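Local structure of 5-cytosine DNA methyltransferase (Entamoeba histolytica, 3QV2) at residues I157-R170 against L305-L317. The protein probably methylates carbon 5 of cytosine in tRNA or DNA, as a Dnmt2-type enzyme that takes its methyl group from S-adenosyl-L-methionine. Sequence-based numbering, arbitrary orientation.
With SAH (S-adenosyl-L-homocysteine), chain B.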
ATOM      1  N   ILE A 157      10.690   7.715  -6.377  1.00 19.20           N
ATOM      2  CA  ILE A 157      11.401   7.640  -5.108  1.00 21.54           C
ATOM      3  C   ILE A 157      11.183   6.303  -4.412  1.00 19.65           C
ATOM      4  O   ILE A 157      10.084   5.748  -4.437  1.00 18.08           O
ATOM      5  CB  ILE A 157      10.976   8.777  -4.152  1.00 22.51           C
ATOM      6  CG1 ILE A 157      11.840   8.765  -2.888  1.00 23.51           C
ATOM      7  CG2 ILE A 157       9.501   8.653  -3.794  1.00 22.01           C
ATOM      8  CD1 ILE A 157      11.483   9.846  -1.890  1.00 23.79           C
ATOM      9  N   ILE A 158      12.246   5.788  -3.805  1.00 18.54           N
ATOM     10  CA  ILE A 158      12.154   4.617  -2.947  1.00 15.11           C
ATOM     11  C   ILE A 158      12.323   5.072  -1.504  1.00 14.98           C
ATOM     12  O   ILE A 158      13.383   5.572  -1.127  1.00 22.01           O
ATOM     13  CB  ILE A 158      13.244   3.583  -3.280  1.00 15.21           C
ATOM     14  CG1 ILE A 158      13.040   3.027  -4.689  1.00 13.31           C
ATOM     15  CG2 ILE A 158      13.241   2.459  -2.258  1.00 15.30           C
ATOM     16  CD1 ILE A 158      14.049   1.965  -5.077  1.00 15.96           C
ATOM     17  N   CYS A 159      11.278   4.911  -0.699  1.00 13.12           N
ATOM     18  CA  CYS A 159      11.327   5.361   0.688  1.00 13.74           C
ATOM     19  C   CYS A 159      10.470   4.497   1.605  1.00 14.76           C
ATOM     20  O   CYS A 159       9.687   3.668   1.143  1.00 12.89           O
ATOM     21  CB  CYS A 159      10.900   6.826   0.792  1.00 11.94           C
ATOM     22  SG  CYS A 159       9.190   7.140   0.305  1.00 26.26           S
ATOM     23  N   SER A 160      10.623   4.707   2.910  1.00 16.75           N
ATOM     24  CA  SER A 160       9.910   3.925   3.913  1.00 16.34           C
ATOM     25  C   SER A 160       9.220   4.856   4.907  1.00 19.23           C
ATOM     26  O   SER A 160       9.660   5.988   5.107  1.00 19.82           O
ATOM     27  CB  SER A 160      10.884   2.996   4.643  1.00 18.65           C
ATOM     28  OG  SER A 160      10.225   2.217   5.624  1.00 21.34           O
ATOM     29  N   PRO A 161       8.125   4.385   5.526  1.00 18.47           N
ATOM     30  CA  PRO A 161       7.387   5.190   6.507  1.00 19.09           C
ATOM     31  C   PRO A 161       8.273   5.711   7.639  1.00 20.93           C
ATOM     32  O   PRO A 161       8.008   6.789   8.171  1.00 20.71           O
ATOM     33  CB  PRO A 161       6.354   4.204   7.055  1.00 19.85           C
ATOM     34  CG  PRO A 161       6.125   3.254   5.931  1.00 18.91           C
ATOM     35  CD  PRO A 161       7.464   3.094   5.265  1.00 18.49           C
ATOM     36  N   ILE A 162       9.307   4.957   7.999  1.00 21.37           N
ATOM     37  CA  ILE A 162      10.211   5.380   9.063  1.00 26.19           C
ATOM     38  C   ILE A 162      10.933   6.669   8.688  1.00 28.26           C
ATOM     39  O   ILE A 162      11.362   7.429   9.558  1.00 28.34           O
ATOM     40  CB  ILE A 162      11.255   4.297   9.395  1.00 28.03           C
ATOM     41  CG1 ILE A 162      12.195   4.075   8.209  1.00 28.76           C
ATOM     42  CG2 ILE A 162      10.569   2.999   9.792  1.00 28.81           C
ATOM     43  CD1 ILE A 162      13.387   3.200   8.532  1.00 26.61           C
ATOM     44  N   ASP A 163      11.058   6.911   7.388  1.00 26.49           N
ATOM     45  CA  ASP A 163      11.732   8.105   6.891  1.00 25.68           C
ATOM     46  C   ASP A 163      10.982   9.379   7.272  1.00 23.57           C
ATOM     47  O   ASP A 163      11.581  10.446   7.386  1.00 25.12           O
ATOM     48  CB  ASP A 163      11.925   8.027   5.374  1.00 26.57           C
ATOM     49  CG  ASP A 163      12.835   6.886   4.963  1.00 29.63           C
ATOM     50  OD1 ASP A 163      13.654   6.450   5.800  1.00 30.35           O
ATOM     51  OD2 ASP A 163      12.733   6.426   3.806  1.00 29.61           O
ATOM     52  N   ILE A 164       9.672   9.261   7.470  1.00 20.33           N
ATOM     53  CA  ILE A 164       8.866  10.401   7.898  1.00 19.24           C
ATOM     54  C   ILE A 164       8.339  10.236   9.323  1.00 21.58           C
ATOM     55  O   ILE A 164       7.359  10.869   9.709  1.00 23.16           O
ATOM     56  CB  ILE A 164       7.688  10.673   6.940  1.00 18.29           C
ATOM     57  CG1 ILE A 164       6.796   9.436   6.817  1.00 18.92           C
ATOM     58  CG2 ILE A 164       8.197  11.111   5.575  1.00 19.24           C
ATOM     59  CD1 ILE A 164       5.582   9.644   5.939  1.00 15.15           C
ATOM     60  N   GLY A 165       8.991   9.375  10.098  1.00 21.21           N
ATOM     61  CA  GLY A 165       8.697   9.253  11.515  1.00 20.89           C
ATOM     62  C   GLY A 165       7.594   8.276  11.883  1.00 23.89           C
ATOM     63  O   GLY A 165       7.086   8.306  13.003  1.00 25.57           O
ATOM     64  N   ILE A 166       7.221   7.411  10.946  1.00 24.65           N
ATOM     65  CA  ILE A 166       6.230   6.378  11.225  1.00 25.22           C
ATOM     66  C   ILE A 166       6.929   5.074  11.595  1.00 25.68           C
ATOM     67  O   ILE A 166       7.735   4.557  10.824  1.00 29.11           O
ATOM     68  CB  ILE A 166       5.292   6.149  10.025  1.00 26.76           C
ATOM     69  CG1 ILE A 166       4.576   7.451   9.654  1.00 25.84           C
ATOM     70  CG2 ILE A 166       4.280   5.059  10.339  1.00 21.61           C
ATOM     71  CD1 ILE A 166       3.725   8.018  10.770  1.00 23.85           C
ATOM     72  N   PRO A 167       6.622   4.542  12.788  1.00 25.72           N
ATOM     73  CA  PRO A 167       7.276   3.342  13.325  1.00 28.80           C
ATOM     74  C   PRO A 167       6.898   2.067  12.574  1.00 27.18           C
ATOM     75  O   PRO A 167       6.312   1.156  13.159  1.00 25.67           O
ATOM     76  CB  PRO A 167       6.761   3.284  14.767  1.00 27.16           C
ATOM     77  CG  PRO A 167       5.443   3.968  14.717  1.00 26.00           C
ATOM     78  CD  PRO A 167       5.599   5.070  13.707  1.00 25.14           C
ATOM     79  N   ASN A 168       7.237   2.009  11.291  1.00 24.60           N
ATOM     80  CA  ASN A 168       6.979   0.822  10.485  1.00 22.91           C
ATOM     81  C   ASN A 168       7.824   0.796   9.220  1.00 24.20           C
ATOM     82  O   ASN A 168       7.825   1.748   8.441  1.00 26.19           O
ATOM     83  CB  ASN A 168       5.496   0.718  10.125  1.00 21.56           C
ATOM     84  CG  ASN A 168       5.193  -0.482   9.247  1.00 25.62           C
ATOM     85  OD1 ASN A 168       5.029  -0.354   8.033  1.00 29.71           O
ATOM     86  ND2 ASN A 168       5.125  -1.659   9.859  1.00 23.39           N
ATOM     87  N   SER A 169       8.545  -0.301   9.020  1.00 23.40           N
ATOM     88  CA  SER A 169       9.380  -0.454   7.840  1.00 23.78           C
ATOM     89  C   SER A 169       8.601  -1.062   6.683  1.00 24.70           C
ATOM     90  O   SER A 169       8.229  -2.233   6.720  1.00 24.80           O
ATOM     91  CB  SER A 169      10.604  -1.313   8.156  1.00 27.52           C
ATOM     92  OG  SER A 169      11.445  -0.671   9.099  1.00 33.58           O
ATOM     93  N   ARG A 170       8.352  -0.255   5.658  1.00 20.80           N
ATOM     94  CA  ARG A 170       7.687  -0.737   4.454  1.00 20.34           C
ATOM     95  C   ARG A 170       8.258  -0.036   3.228  1.00 20.00           C
ATOM     96  O   ARG A 170       7.588   0.781   2.597  1.00 17.14           O
ATOM     97  CB  ARG A 170       6.174  -0.518   4.541  1.00 21.91           C
ATOM     98  CG  ARG A 170       5.385  -1.244   3.460  1.00 23.15           C
ATOM     99  CD  ARG A 170       3.889  -1.023   3.614  1.00 21.90           C
ATOM    100  NE  ARG A 170       3.124  -1.795   2.638  1.00 23.18           N
ATOM    101  CZ  ARG A 170       2.660  -3.020   2.855  1.00 22.93           C
ATOM    102  NH1 ARG A 170       2.880  -3.617   4.018  1.00 21.99           N
ATOM    103  NH2 ARG A 170       1.974  -3.650   1.910  1.00 22.31           N
ATOM    104  N   LEU A 305      -4.800  -6.115   4.209  1.00 15.07           N
ATOM    105  CA  LEU A 305      -3.931  -5.121   4.831  1.00 18.94           C
ATOM    106  C   LEU A 305      -2.473  -5.316   4.427  1.00 22.90           C
ATOM    107  O   LEU A 305      -1.763  -4.352   4.146  1.00 20.30           O
ATOM    108  CB  LEU A 305      -4.074  -5.164   6.354  1.00 18.10           C
ATOM    109  CG  LEU A 305      -5.402  -4.642   6.905  1.00 16.46           C
ATOM    110  CD1 LEU A 305      -5.628  -5.112   8.335  1.00 20.21           C
ATOM    111  CD2 LEU A 305      -5.454  -3.123   6.813  1.00 15.62           C
ATOM    112  N   GLY A 306      -2.034  -6.570   4.400  1.00 24.15           N
ATOM    113  CA  GLY A 306      -0.673  -6.891   4.010  1.00 21.13           C
ATOM    114  C   GLY A 306      -0.371  -6.447   2.592  1.00 20.41           C
ATOM    115  O   GLY A 306       0.775  -6.154   2.253  1.00 21.73           O
ATOM    116  N   ASN A 307      -1.408  -6.393   1.761  1.00 17.82           N
ATOM    117  CA  ASN A 307      -1.258  -5.999   0.364  1.00 17.87           C
ATOM    118  C   ASN A 307      -1.525  -4.516   0.120  1.00 18.65           C
ATOM    119  O   ASN A 307      -1.435  -4.044  -1.014  1.00 23.45           O
ATOM    120  CB  ASN A 307      -2.172  -6.845  -0.529  1.00 21.30           C
ATOM    121  CG  ASN A 307      -1.683  -8.270  -0.685  1.00 27.09           C
ATOM    122  OD1 ASN A 307      -0.481  -8.521  -0.760  1.00 27.91           O
ATOM    123  ND2 ASN A 307      -2.615  -9.215  -0.735  1.00 31.08           N
ATOM    124  N   SER A 308      -1.851  -3.783   1.181  1.00 18.76           N
ATOM    125  CA  SER A 308      -2.199  -2.370   1.054  1.00 20.63           C
ATOM    126  C   SER A 308      -0.961  -1.480   0.977  1.00 17.85           C
ATOM    127  O   SER A 308       0.067  -1.878   0.429  1.00 15.69           O
ATOM    128  CB  SER A 308      -3.098  -1.924   2.209  1.00 20.49           C
ATOM    129  OG  SER A 308      -2.385  -1.910   3.432  1.00 23.67           O
ATOM    130  N   VAL A 309      -1.066  -0.274   1.530  1.00 15.12           N
ATOM    131  CA  VAL A 309      -0.000   0.717   1.417  1.00 19.30           C
ATOM    132  C   VAL A 309       0.168   1.532   2.695  1.00 18.50           C
ATOM    133  O   VAL A 309      -0.584   1.366   3.656  1.00 19.83           O
ATOM    134  CB  VAL A 309      -0.286   1.706   0.267  1.00 15.66           C
ATOM    135  CG1 VAL A 309      -0.332   0.983  -1.073  1.00 11.92           C
ATOM    136  CG2 VAL A 309      -1.586   2.450   0.525  1.00 14.65           C
ATOM    137  N   SER A 310       1.164   2.413   2.693  1.00 17.82           N
ATOM    138  CA  SER A 310       1.351   3.369   3.777  1.00 18.12           C
ATOM    139  C   SER A 310       0.743   4.709   3.387  1.00 19.79           C
ATOM    140  O   SER A 310       1.387   5.523   2.724  1.00 22.06           O
ATOM    141  CB  SER A 310       2.837   3.546   4.091  1.00 16.74           C
ATOM    142  OG  SER A 310       3.039   4.616   5.001  1.00 17.21           O
ATOM    143  N   CYS A 311      -0.503   4.932   3.794  1.00 20.97           N
ATOM    144  CA  CYS A 311      -1.204   6.166   3.466  1.00 16.30           C
ATOM    145  C   CYS A 311      -0.411   7.388   3.910  1.00 17.47           C
ATOM    146  O   CYS A 311      -0.462   8.436   3.268  1.00 20.96           O
ATOM    147  CB  CYS A 311      -2.596   6.180   4.098  1.00 13.18           C
ATOM    148  SG  CYS A 311      -3.655   4.816   3.569  1.00 20.87           S
ATOM    149  N   PHE A 312       0.322   7.245   5.010  1.00 16.49           N
ATOM    150  CA  PHE A 312       1.182   8.317   5.500  1.00 16.28           C
ATOM    151  C   PHE A 312       2.138   8.796   4.414  1.00 12.33           C
ATOM    152  O   PHE A 312       2.174   9.981   4.085  1.00 12.87           O
ATOM    153  CB  PHE A 312       1.983   7.857   6.722  1.00 17.88           C
ATOM    154  CG  PHE A 312       1.174   7.766   7.985  1.00 21.81           C
ATOM    155  CD1 PHE A 312       0.700   8.912   8.602  1.00 20.68           C
ATOM    156  CD2 PHE A 312       0.906   6.538   8.565  1.00 23.55           C
ATOM    157  CE1 PHE A 312      -0.040   8.834   9.767  1.00 23.51           C
ATOM    158  CE2 PHE A 312       0.168   6.455   9.730  1.00 23.28           C
ATOM    159  CZ  PHE A 312      -0.307   7.604  10.331  1.00 24.37           C
ATOM    160  N   VAL A 313       2.911   7.865   3.864  1.00 13.07           N
ATOM    161  CA  VAL A 313       3.915   8.184   2.856  1.00 11.34           C
ATOM    162  C   VAL A 313       3.288   8.707   1.567  1.00 15.57           C
ATOM    163  O   VAL A 313       3.696   9.746   1.042  1.00 17.04           O
ATOM    164  CB  VAL A 313       4.780   6.954   2.521  1.00 12.45           C
ATOM    165  CG1 VAL A 313       5.749   7.276   1.397  1.00 10.09           C
ATOM    166  CG2 VAL A 313       5.528   6.478   3.757  1.00 12.62           C
ATOM    167  N   ILE A 314       2.298   7.982   1.060  1.00 15.64           N
ATOM    168  CA  ILE A 314       1.662   8.338  -0.202  1.00 15.42           C
ATOM    169  C   ILE A 314       1.004   9.713  -0.141  1.00 16.67           C
ATOM    170  O   ILE A 314       0.976  10.440  -1.134  1.00 16.17           O
ATOM    171  CB  ILE A 314       0.622   7.283  -0.627  1.00 13.79           C
ATOM    172  CG1 ILE A 314       1.295   5.922  -0.817  1.00  9.40           C
ATOM    173  CG2 ILE A 314      -0.076   7.711  -1.905  1.00 14.00           C
ATOM    174  CD1 ILE A 314       0.353   4.838  -1.288  1.00  9.11           C
ATOM    175  N   ALA A 315       0.480  10.070   1.027  1.00 15.84           N
ATOM    176  CA  ALA A 315      -0.149  11.373   1.210  1.00 16.49           C
ATOM    177  C   ALA A 315       0.833  12.493   0.889  1.00 17.07           C
ATOM    178  O   ALA A 315       0.494  13.447   0.191  1.00 15.74           O
ATOM    179  CB  ALA A 315      -0.677  11.519   2.626  1.00 17.56           C
ATOM    180  N   GLN A 316       2.054  12.369   1.400  1.00 13.15           N
ATOM    181  CA  GLN A 316       3.076  13.382   1.168  1.00 15.45           C
ATOM    182  C   GLN A 316       3.524  13.419  -0.290  1.00 16.94           C
ATOM    183  O   GLN A 316       3.757  14.492  -0.847  1.00 17.13           O
ATOM    184  CB  GLN A 316       4.283  13.160   2.084  1.00 15.28           C
ATOM    185  CG  GLN A 316       3.988  13.371   3.558  1.00 17.86           C
ATOM    186  CD  GLN A 316       5.246  13.558   4.381  1.00 19.90           C
ATOM    187  OE1 GLN A 316       6.304  13.892   3.849  1.00 21.12           O
ATOM    188  NE2 GLN A 316       5.137  13.344   5.687  1.00 17.33           N
ATOM    189  N   LEU A 317       3.643  12.247  -0.904  1.00 15.57           N
ATOM    190  CA  LEU A 317       4.097  12.157  -2.288  1.00 16.60           C
ATOM    191  C   LEU A 317       3.044  12.673  -3.265  1.00 17.40           C
ATOM    192  O   LEU A 317       3.376  13.252  -4.298  1.00 18.28           O
ATOM    193  CB  LEU A 317       4.491  10.718  -2.630  1.00 15.24           C
ATOM    194  CG  LEU A 317       5.609  10.140  -1.760  1.00 14.63           C
ATOM    195  CD1 LEU A 317       5.946   8.726  -2.189  1.00 12.93           C
ATOM    196  CD2 LEU A 317       6.842  11.031  -1.819  1.00 16.74           C
TER
HETATM  197  N   SAH B 323      -3.302  -0.562  -3.121  1.00 22.58           N
HETATM  198  CA  SAH B 323      -4.484  -1.335  -2.790  1.00 21.57           C
HETATM  199  CB  SAH B 323      -4.268  -2.813  -3.086  1.00 21.80           C
HETATM  200  CG  SAH B 323      -3.300  -3.205  -4.175  1.00 22.36           C
HETATM  201  SD  SAH B 323      -3.009  -4.967  -4.430  1.00 19.15           S
HETATM  202  C   SAH B 323      -4.837  -1.109  -1.342  1.00 18.21           C
HETATM  203  O   SAH B 323      -5.454  -2.006  -0.699  1.00 21.03           O
HETATM  204  OXT SAH B 323      -4.518  -0.012  -0.769  1.00 15.75           O
HETATM  205  C5' SAH B 323      -3.340  -5.377  -6.130  1.00 23.78           C
HETATM  206  C4' SAH B 323      -4.754  -5.546  -6.549  1.00 24.41           C
HETATM  207  O4' SAH B 323      -4.799  -5.598  -7.932  1.00 25.37           O
HETATM  208  C3' SAH B 323      -5.267  -6.823  -6.047  1.00 22.59           C
HETATM  209  O3' SAH B 323      -6.240  -6.591  -5.086  1.00 21.39           O
HETATM  210  C2' SAH B 323      -5.837  -7.523  -7.169  1.00 23.85           C
HETATM  211  O2' SAH B 323      -7.115  -7.955  -6.859  1.00 21.90           O
HETATM  212  C1' SAH B 323      -5.877  -6.533  -8.249  1.00 20.20           C
HETATM  213  N9  SAH B 323      -5.783  -7.153  -9.540  1.00 20.62           N
HETATM  214  C8  SAH B 323      -4.929  -8.076 -10.000  1.00 21.61           C
HETATM  215  N7  SAH B 323      -5.258  -8.325 -11.278  1.00 21.16           N
HETATM  216  C5  SAH B 323      -6.323  -7.554 -11.608  1.00 21.66           C
HETATM  217  C6  SAH B 323      -7.071  -7.401 -12.778  1.00 19.99           C
HETATM  218  N6  SAH B 323      -6.755  -8.165 -13.960  1.00 17.83           N
HETATM  219  N1  SAH B 323      -8.093  -6.527 -12.771  1.00 19.09           N
HETATM  220  C2  SAH B 323      -8.405  -5.807 -11.684  1.00 17.43           C
HETATM  221  N3  SAH B 323      -7.701  -5.937 -10.554  1.00 20.42           N
HETATM  222  C4  SAH B 323      -6.667  -6.795 -10.491  1.00 22.06           C
HETATM  223  O   HOH W   1       2.639  -1.180  -0.143  1.00 21.35           O
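Arg170 NH2 reaches two backbone carbonyls, that of Gly306 at the end of helix 298-306 and that of Ser308 in the loop after it. The bond from Arg170 NH2 to Gly306 O is 2.8 Å and nearly straight, at 171°. The oxygen lies in the guanidinium plane, but the nitrogen stands above the carbonyl plane. The bond from Arg170 NH2 to Ser308 O, 3.0 Å, is weak. Water 1 gives this carbonyl a second link: it accepts from Arg170 NE and donates to Ser308 O. The arginine chain runs extended from CG to NE, which carries the guanidinium across to the loop. Arg170 NH1 bonds to Phe235 O, a further hold on the group. Asn307, Ser308 and Val309, around the bonded carbonyl of Ser308, line the S-adenosyl-L-homocysteine pocket.

Most of the remaining contact is apolar. Ile166 CD1 makes a CH-pi contact 3.7 Å from the Phe312 ring centroid, almost on the ring normal. Ile164 CD1 packs on Val313 CG2 at 3.8 Å. Val313 CG1, anti to its own N (chi1 176°), meets Cys159 SG at 3.6 Å, while its CG2 lies against Pro161. Ser310 caps helix 311-321 through a weak bond from Val313 N. This helix packs on one face of the Rossmann-like sheet, over its outermost strand 153-159 and the adjoining strand 172-178, whose Tyr174 touches Leu317; helix 22-29 touches Phe312.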